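Local coordinates for protein mandelate racemase/muconate lactonizing enzyme (Jannaschia sp., PDB 4J3Z) that probably catalyses an isomerase reaction of the mandelate racemase/muconate lactonizing enzyme group in the enolase superfamily, its exact substrate being unassigned, at residues I71-M74 and S75-H79; H137-T140 and N141-W144; I186-S189 and A190-A194. All coordinates share one frame; numbering follows the deposited sequence.

Contact 1. Residues I71-M74 and S75-H79; sequences IELM and SRRAH
Leu73 and Arg77, one helical turn apart, meet where the leucine methyl CD2 comes within 4.0 Å of Arg77 NH2, the methyl coming at a slant to the guanidinium. Leu73 sets CG anti to its own backbone N (chi1 -163°), and this swings CD2 forward along the helix to the arginine. The Arg77 chain, extended from CG to NE, carries its charge beyond the leucine to a salt bridge with Glu66, so the methyl is only a loose neighbour of a group held by another partner. The backbone is much tighter. Ser75 N binds Ile71 O at 3.0 Å with an almost straight N-H (170°), and Arg76 N to Glu72 O and Arg77 N to Leu73 O repeat the pattern. Ala78 N reaches Met74 O at 2.7 Å and is more bent (152°), while Ala78 CB packs against that same oxygen at 3.3 Å. These i to i+4 bonds define an alpha-helix, here helix 71-80 within the N-terminal domain, which in enolase-superfamily enzymes caps the barrel. On its close-packed side, Ile71, Ser75 and Ala78 lie against helix 89-109 through Trp103, Phe92 and Phe95, and Met74 touches Met63. The partly exposed side carries Leu73, Arg76 and Arg77 and faces other chains. Arg76 is bent at chi2 and chi3; His79 CD2 lies 3.7 Å off its guanidinium plane, toward the rim, and NE donates to Met175 O of the third subunit. Buried Glu72 accepts from Trp291 and forms a salt bridge with Lys294 of the second subunit.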
loop_
_atom_site.group_PDB
_atom_site.type_symbol
_atom_site.label_atom_id
_atom_site.label_comp_id
_atom_site.label_asym_id
_atom_site.label_seq_id
_atom_site.Cartn_x
_atom_site.Cartn_y
_atom_site.Cartn_z
ATOM N N ILE D 71 26.350 -23.082 -17.661
ATOM C CA ILE D 71 24.896 -23.104 -17.498
ATOM C C ILE D 71 24.301 -21.708 -17.663
ATOM O O ILE D 71 23.438 -21.496 -18.515
ATOM C CB ILE D 71 24.426 -23.715 -16.141
ATOM C CG1 ILE D 71 25.169 -25.012 -15.809
ATOM C CG2 ILE D 71 22.909 -23.940 -16.148
ATOM C CD1 ILE D 71 24.763 -26.211 -16.644
ATOM N N GLU D 72 24.771 -20.770 -16.849
ATOM C CA GLU D 72 24.290 -19.378 -16.889
ATOM C C GLU D 72 24.329 -18.814 -18.306
ATOM O O GLU D 72 23.341 -18.237 -18.765
ATOM C CB GLU D 72 25.098 -18.475 -15.956
ATOM C CG GLU D 72 25.078 -18.871 -14.492
ATOM C CD GLU D 72 23.966 -18.216 -13.690
ATOM O OE1 GLU D 72 23.273 -17.314 -14.216
ATOM O OE2 GLU D 72 23.806 -18.594 -12.507
ATOM N N LEU D 73 25.456 -19.010 -18.991
ATOM C CA LEU D 73 25.646 -18.527 -20.366
ATOM C C LEU D 73 24.579 -19.010 -21.351
ATOM O O LEU D 73 23.953 -18.204 -22.029
ATOM C CB LEU D 73 27.066 -18.840 -20.887
ATOM C CG LEU D 73 27.491 -18.029 -22.127
ATOM C CD1 LEU D 73 27.192 -16.543 -21.964
ATOM C CD2 LEU D 73 28.954 -18.262 -22.487
ATOM N N MET D 74 24.375 -20.319 -21.431
ATOM C CA MET D 74 23.392 -20.872 -22.362
ATOM C C MET D 74 21.956 -20.497 -21.989
ATOM O O MET D 74 21.155 -20.147 -22.861
ATOM C CB MET D 74 23.569 -22.372 -22.495
ATOM C CG MET D 74 24.874 -22.753 -23.172
ATOM S SD MET D 74 25.089 -24.534 -23.302
ATOM C CE MET D 74 25.366 -25.015 -21.590
ATOM N N SER D 75 21.642 -20.536 -20.694
ATOM C CA SER D 75 20.321 -20.121 -20.204
ATOM C C SER D 75 19.973 -18.690 -20.622
ATOM O O SER D 75 18.889 -18.450 -21.158
ATOM C CB SER D 75 20.216 -20.289 -18.687
ATOM O OG SER D 75 19.041 -19.666 -18.194
ATOM N N ARG D 76 20.896 -17.754 -20.390
ATOM C CA ARG D 76 20.735 -16.371 -20.864
ATOM C C ARG D 76 20.510 -16.301 -22.381
ATOM O O ARG D 76 19.537 -15.704 -22.831
ATOM C CB ARG D 76 21.931 -15.499 -20.465
ATOM C CG ARG D 76 22.032 -15.096 -18.993
ATOM C CD ARG D 76 20.767 -14.490 -18.389
ATOM N NE ARG D 76 20.153 -13.485 -19.248
ATOM C CZ ARG D 76 19.142 -12.682 -18.907
ATOM N NH1 ARG D 76 18.592 -12.730 -17.696
ATOM N NH2 ARG D 76 18.680 -11.808 -19.797
ATOM N N ARG D 77 21.410 -16.910 -23.159
ATOM C CA ARG D 77 21.244 -17.034 -24.615
ATOM C C ARG D 77 19.845 -17.563 -24.978
ATOM O O ARG D 77 19.158 -16.993 -25.832
ATOM C CB ARG D 77 22.298 -17.981 -25.200
ATOM C CG ARG D 77 23.671 -17.386 -25.521
ATOM C CD ARG D 77 24.460 -18.337 -26.427
ATOM N NE ARG D 77 25.912 -18.211 -26.262
ATOM C CZ ARG D 77 26.815 -19.141 -26.580
ATOM N NH1 ARG D 77 26.452 -20.307 -27.099
ATOM N NH2 ARG D 77 28.104 -18.904 -26.366
ATOM N N ALA D 78 19.416 -18.639 -24.309
ATOM C CA ALA D 78 18.165 -19.298 -24.661
ATOM C C ALA D 78 16.938 -18.503 -24.226
ATOM O O ALA D 78 15.880 -18.610 -24.850
ATOM C CB ALA D 78 18.127 -20.713 -24.116
ATOM N N HIS D 79 17.094 -17.717 -23.157
ATOM C CA HIS D 79 16.069 -16.784 -22.667
ATOM C C HIS D 79 15.970 -15.589 -23.604
ATOM O O HIS D 79 14.878 -15.143 -23.945
ATOM C CB HIS D 79 16.438 -16.326 -21.251
ATOM C CG HIS D 79 15.463 -15.369 -20.623
ATOM N ND1 HIS D 79 14.238 -15.765 -20.132
ATOM C CD2 HIS D 79 15.564 -14.044 -20.355
ATOM C CE1 HIS D 79 13.616 -14.723 -19.613
ATOM N NE2 HIS D 79 14.401 -13.666 -19.731
#

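Contact 2. Residues H137-T140 and N141-W144; sequences HHDT and NAFW
Asp139 reaches its carboxylate forward to the start of the helix, where OD1 accepts from Asn141 N at 3.1 Å. Asp139 is thus the N-cap residue: a side chain takes up a backbone N-H that has no preceding helical carbonyl to bind. The amide nitrogen arrives from above the carboxylate plane, and the bond is bent. With CG anti to the backbone N (chi1 180°), Asp139 brings OD1 forward to this amide. The Asn141 amide also comes close, ND2 standing 2.8 Å from OD1, but the angle is too poor for a hydrogen bond, and the carboxylate and amide planes are nearly perpendicular, 86° apart. Ala142 CB rests 4.0 Å from Asp139 CG. Behind the cap the turn is lightly bonded: Phe143 N makes a weak bond to Asp139 O at 2.9 Å and another weak, longer one to Thr140 O. Thr140 O also lies near the Trp144 indole, 2.9 Å from NE1, at an angle too poor for a bond.

On the inner side the rings of His138 and Phe143 cross obliquely. His138 ND1 lies at the edge of the phenyl ring, 3.6 Å from Phe143 CE1, with the ring planes inclined by 47°. The imidazole is held at both nitrogens, since ND1 accepts from Glu135 N and NE2 bonds to Glu152, which also binds His137. That double grip fixes the ring's rotation and so the position of ND1 beside the phenyl edge. Further out, Phe143 sits on Pro134, Met149 and Ser153, and Trp144 on Pro134. The short helix 140-143, following strand 125-131 through a loop, is thereby laid against helix 147-159.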
loop_
_atom_site.group_PDB
_atom_site.type_symbol
_atom_site.label_atom_id
_atom_site.label_comp_id
_atom_site.label_asym_id
_atom_site.label_seq_id
_atom_site.Cartn_x
_atom_site.Cartn_y
_atom_site.Cartn_z
ATOM N N HIS D 137 -9.078 -53.600 -8.022
ATOM C CA HIS D 137 -10.443 -54.078 -7.884
ATOM C C HIS D 137 -11.478 -52.968 -8.081
ATOM O O HIS D 137 -12.663 -53.147 -7.783
ATOM C CB HIS D 137 -10.612 -54.705 -6.503
ATOM C CG HIS D 137 -10.689 -53.705 -5.394
ATOM N ND1 HIS D 137 -9.595 -52.980 -4.965
ATOM C CD2 HIS D 137 -11.730 -53.303 -4.630
ATOM C CE1 HIS D 137 -9.961 -52.175 -3.985
ATOM N NE2 HIS D 137 -11.252 -52.349 -3.763
ATOM N N HIS D 138 -11.021 -51.818 -8.573
ATOM C CA HIS D 138 -11.888 -50.670 -8.783
ATOM C C HIS D 138 -12.327 -50.577 -10.237
ATOM O O HIS D 138 -11.534 -50.831 -11.149
ATOM C CB HIS D 138 -11.175 -49.371 -8.389
ATOM C CG HIS D 138 -11.125 -49.118 -6.913
ATOM N ND1 HIS D 138 -10.015 -48.590 -6.289
ATOM C CD2 HIS D 138 -12.051 -49.297 -5.940
ATOM C CE1 HIS D 138 -10.257 -48.460 -4.997
ATOM N NE2 HIS D 138 -11.484 -48.884 -4.759
ATOM N N ASP D 139 -13.592 -50.214 -10.441
ATOM C CA ASP D 139 -14.103 -49.832 -11.762
ATOM C C ASP D 139 -13.486 -48.497 -12.197
ATOM O O ASP D 139 -13.602 -47.486 -11.486
ATOM C CB ASP D 139 -15.637 -49.725 -11.730
ATOM C CG ASP D 139 -16.239 -49.325 -13.077
ATOM O OD1 ASP D 139 -15.494 -48.906 -13.992
ATOM O OD2 ASP D 139 -17.479 -49.430 -13.220
ATOM N N THR D 140 -12.853 -48.505 -13.371
ATOM C CA THR D 140 -12.075 -47.362 -13.877
ATOM C C THR D 140 -12.903 -46.084 -14.059
ATOM O O THR D 140 -12.474 -44.996 -13.660
ATOM C CB THR D 140 -11.363 -47.711 -15.203
ATOM O OG1 THR D 140 -10.572 -48.890 -15.024
ATOM C CG2 THR D 140 -10.450 -46.573 -15.651
ATOM N N ASN D 141 -14.083 -46.226 -14.657
ATOM C CA ASN D 141 -14.954 -45.091 -14.957
ATOM C C ASN D 141 -15.549 -44.486 -13.688
ATOM O O ASN D 141 -15.561 -43.254 -13.514
ATOM C CB ASN D 141 -16.068 -45.525 -15.913
ATOM C CG ASN D 141 -15.660 -46.708 -16.785
ATOM O OD1 ASN D 141 -14.854 -46.570 -17.717
ATOM N ND2 ASN D 141 -16.204 -47.885 -16.473
ATOM N N ALA D 142 -16.026 -45.362 -12.802
ATOM C CA ALA D 142 -16.607 -44.955 -11.534
ATOM C C ALA D 142 -15.567 -44.357 -10.584
ATOM O O ALA D 142 -15.907 -43.527 -9.753
ATOM C CB ALA D 142 -17.319 -46.128 -10.871
ATOM N N PHE D 143 -14.309 -44.768 -10.717
ATOM C CA PHE D 143 -13.274 -44.401 -9.744
ATOM C C PHE D 143 -13.159 -42.896 -9.536
ATOM O O PHE D 143 -13.076 -42.432 -8.398
ATOM C CB PHE D 143 -11.904 -44.980 -10.130
ATOM C CG PHE D 143 -10.812 -44.654 -9.142
ATOM C CD1 PHE D 143 -10.629 -45.429 -7.995
ATOM C CD2 PHE D 143 -9.979 -43.555 -9.343
ATOM C CE1 PHE D 143 -9.636 -45.114 -7.079
ATOM C CE2 PHE D 143 -8.984 -43.240 -8.432
ATOM C CZ PHE D 143 -8.807 -44.020 -7.302
ATOM N N TRP D 144 -13.179 -42.155 -10.647
ATOM C CA TRP D 144 -12.937 -40.704 -10.675
ATOM C C TRP D 144 -13.955 -39.855 -9.933
ATOM O O TRP D 144 -13.655 -38.712 -9.574
ATOM C CB TRP D 144 -12.799 -40.225 -12.127
ATOM C CG TRP D 144 -11.876 -41.101 -12.886
ATOM C CD1 TRP D 144 -12.185 -41.889 -13.961
ATOM C CD2 TRP D 144 -10.495 -41.343 -12.590
ATOM N NE1 TRP D 144 -11.077 -42.591 -14.364
ATOM C CE2 TRP D 144 -10.025 -42.274 -13.543
ATOM C CE3 TRP D 144 -9.609 -40.857 -11.620
ATOM C CZ2 TRP D 144 -8.705 -42.725 -13.558
ATOM C CZ3 TRP D 144 -8.294 -41.313 -11.632
ATOM C CH2 TRP D 144 -7.857 -42.239 -12.595
#

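Contact 3. Residues I186-S189 and A190-A194; sequences IDLS and ARFCA
With CG opposite the backbone N (chi1 -168°), Leu188 reaches along the helix toward Phe192, whose chi1 of -102°, away from the usual staggered values, goes with a ring lying alongside the leucine. The two side chains point the same way, Leu188 CD1 meeting Phe192 CE1 at 3.6 Å. At the root of the ring, Phe192 CB lies 3.1 Å from Leu188 O. That carbonyl accepts from Phe192 N at 3.0 Å, with the donor above the carbonyl plane. On another flank Asp187 and Arg191 form a long salt bridge, OD2 to NH1 3.8 Å, in which the carboxylate approaches the guanidinium edge with the planes 62° apart. Helix 183-200 connects strands 164-167 and 205-209 in a beta-alpha-beta unit of the barrel domain, and Phe192 is buried on Phe167, Pro169, Pro147 and Ala150. An alanine at Phe192 is likely to open a gap between this helix and those neighbours, with Leu188 CD1 losing its ring partner. The chemistry divides accordingly: apolar contact does the joining to the barrel, whereas the distant, tilted ion pair on the outer flank probably adds only a modest electrostatic attraction.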
loop_
_atom_site.group_PDB
_atom_site.type_symbol
_atom_site.label_atom_id
_atom_site.label_comp_id
_atom_site.label_asym_id
_atom_site.label_seq_id
_atom_site.Cartn_x
_atom_site.Cartn_y
_atom_site.Cartn_z
ATOM N N ILE D 186 -18.229 -28.876 -5.728
ATOM C CA ILE D 186 -17.834 -28.496 -4.369
ATOM C C ILE D 186 -18.225 -29.654 -3.461
ATOM O O ILE D 186 -17.403 -30.199 -2.703
ATOM C CB ILE D 186 -18.538 -27.182 -3.954
ATOM C CG1 ILE D 186 -18.156 -26.046 -4.911
ATOM C CG2 ILE D 186 -18.207 -26.803 -2.519
ATOM C CD1 ILE D 186 -19.135 -24.889 -4.956
ATOM N N ASP D 187 -19.490 -30.040 -3.559
ATOM C CA ASP D 187 -19.983 -31.251 -2.927
ATOM C C ASP D 187 -19.006 -32.434 -3.056
ATOM O O ASP D 187 -18.509 -32.936 -2.048
ATOM C CB ASP D 187 -21.351 -31.600 -3.524
ATOM C CG ASP D 187 -21.964 -32.786 -2.877
ATOM O OD1 ASP D 187 -22.083 -32.785 -1.632
ATOM O OD2 ASP D 187 -22.314 -33.725 -3.618
ATOM N N LEU D 188 -18.725 -32.856 -4.287
ATOM C CA LEU D 188 -17.773 -33.956 -4.559
ATOM C C LEU D 188 -16.366 -33.746 -3.968
ATOM O O LEU D 188 -15.728 -34.710 -3.557
ATOM C CB LEU D 188 -17.671 -34.233 -6.069
ATOM C CG LEU D 188 -16.959 -35.497 -6.551
ATOM C CD1 LEU D 188 -17.683 -36.764 -6.090
ATOM C CD2 LEU D 188 -16.807 -35.497 -8.064
ATOM N N SER D 189 -15.898 -32.494 -3.939
ATOM C CA SER D 189 -14.625 -32.122 -3.292
ATOM C C SER D 189 -14.604 -32.375 -1.785
ATOM O O SER D 189 -13.642 -32.942 -1.259
ATOM C CB SER D 189 -14.292 -30.646 -3.553
ATOM O OG SER D 189 -14.308 -30.340 -4.936
ATOM N N ALA D 190 -15.653 -31.933 -1.092
ATOM C CA ALA D 190 -15.797 -32.179 0.354
ATOM C C ALA D 190 -15.995 -33.668 0.681
ATOM O O ALA D 190 -15.297 -34.219 1.540
ATOM C CB ALA D 190 -16.930 -31.338 0.934
ATOM N N ARG D 191 -16.926 -34.323 -0.009
ATOM C CA ARG D 191 -17.138 -35.773 0.167
ATOM C C ARG D 191 -15.837 -36.546 -0.012
ATOM O O ARG D 191 -15.522 -37.434 0.788
ATOM C CB ARG D 191 -18.203 -36.300 -0.803
ATOM C CG ARG D 191 -19.638 -36.135 -0.318
ATOM C CD ARG D 191 -20.654 -36.555 -1.389
ATOM N NE ARG D 191 -20.330 -37.845 -2.018
ATOM C CZ ARG D 191 -20.819 -38.262 -3.189
ATOM N NH1 ARG D 191 -21.673 -37.507 -3.881
ATOM N NH2 ARG D 191 -20.451 -39.442 -3.679
ATOM N N PHE D 192 -15.074 -36.185 -1.047
ATOM C CA PHE D 192 -13.733 -36.737 -1.276
ATOM C C PHE D 192 -12.782 -36.500 -0.113
ATOM O O PHE D 192 -12.115 -37.435 0.337
ATOM C CB PHE D 192 -13.127 -36.175 -2.553
ATOM C CG PHE D 192 -13.185 -37.115 -3.725
ATOM C CD1 PHE D 192 -14.404 -37.444 -4.319
ATOM C CD2 PHE D 192 -12.021 -37.656 -4.248
ATOM C CE1 PHE D 192 -14.454 -38.302 -5.404
ATOM C CE2 PHE D 192 -12.066 -38.505 -5.336
ATOM C CZ PHE D 192 -13.284 -38.833 -5.913
ATOM N N CYS D 193 -12.720 -35.261 0.376
ATOM C CA CYS D 193 -11.859 -34.928 1.528
ATOM C C CYS D 193 -12.280 -35.637 2.819
ATOM O O CYS D 193 -11.425 -36.080 3.585
ATOM C CB CYS D 193 -11.818 -33.412 1.772
ATOM S SG CYS D 193 -10.762 -32.457 0.667
ATOM N N ALA D 194 -13.585 -35.718 3.071
ATOM C CA ALA D 194 -14.109 -36.390 4.281
ATOM C C ALA D 194 -13.756 -37.873 4.340
ATOM O O ALA D 194 -13.294 -38.357 5.377
ATOM C CB ALA D 194 -15.619 -36.205 4.404
#

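Contacts 1 and 3 are both partly buried turns of regular alpha-helix, with four backbone bonds each between their two segments, whereas contact 2 is a surface helix start with one capping bond and weak turn bonds. Contact 1 belongs to the N-terminal domain and lies on the opposite side of the chain's centre, its centre about 46 Å from that of contact 2 and 45 Å from that of contact 3. Charged side chains of contact 1 are shared between their own chain and other subunits; those of 137-144 meet no other chain of the assembly. Contacts 2 and 3 are neighbours: Trp144 O packs on Phe192 CZ at 3.7 Å, and both press aromatic side chains on helix 147-159.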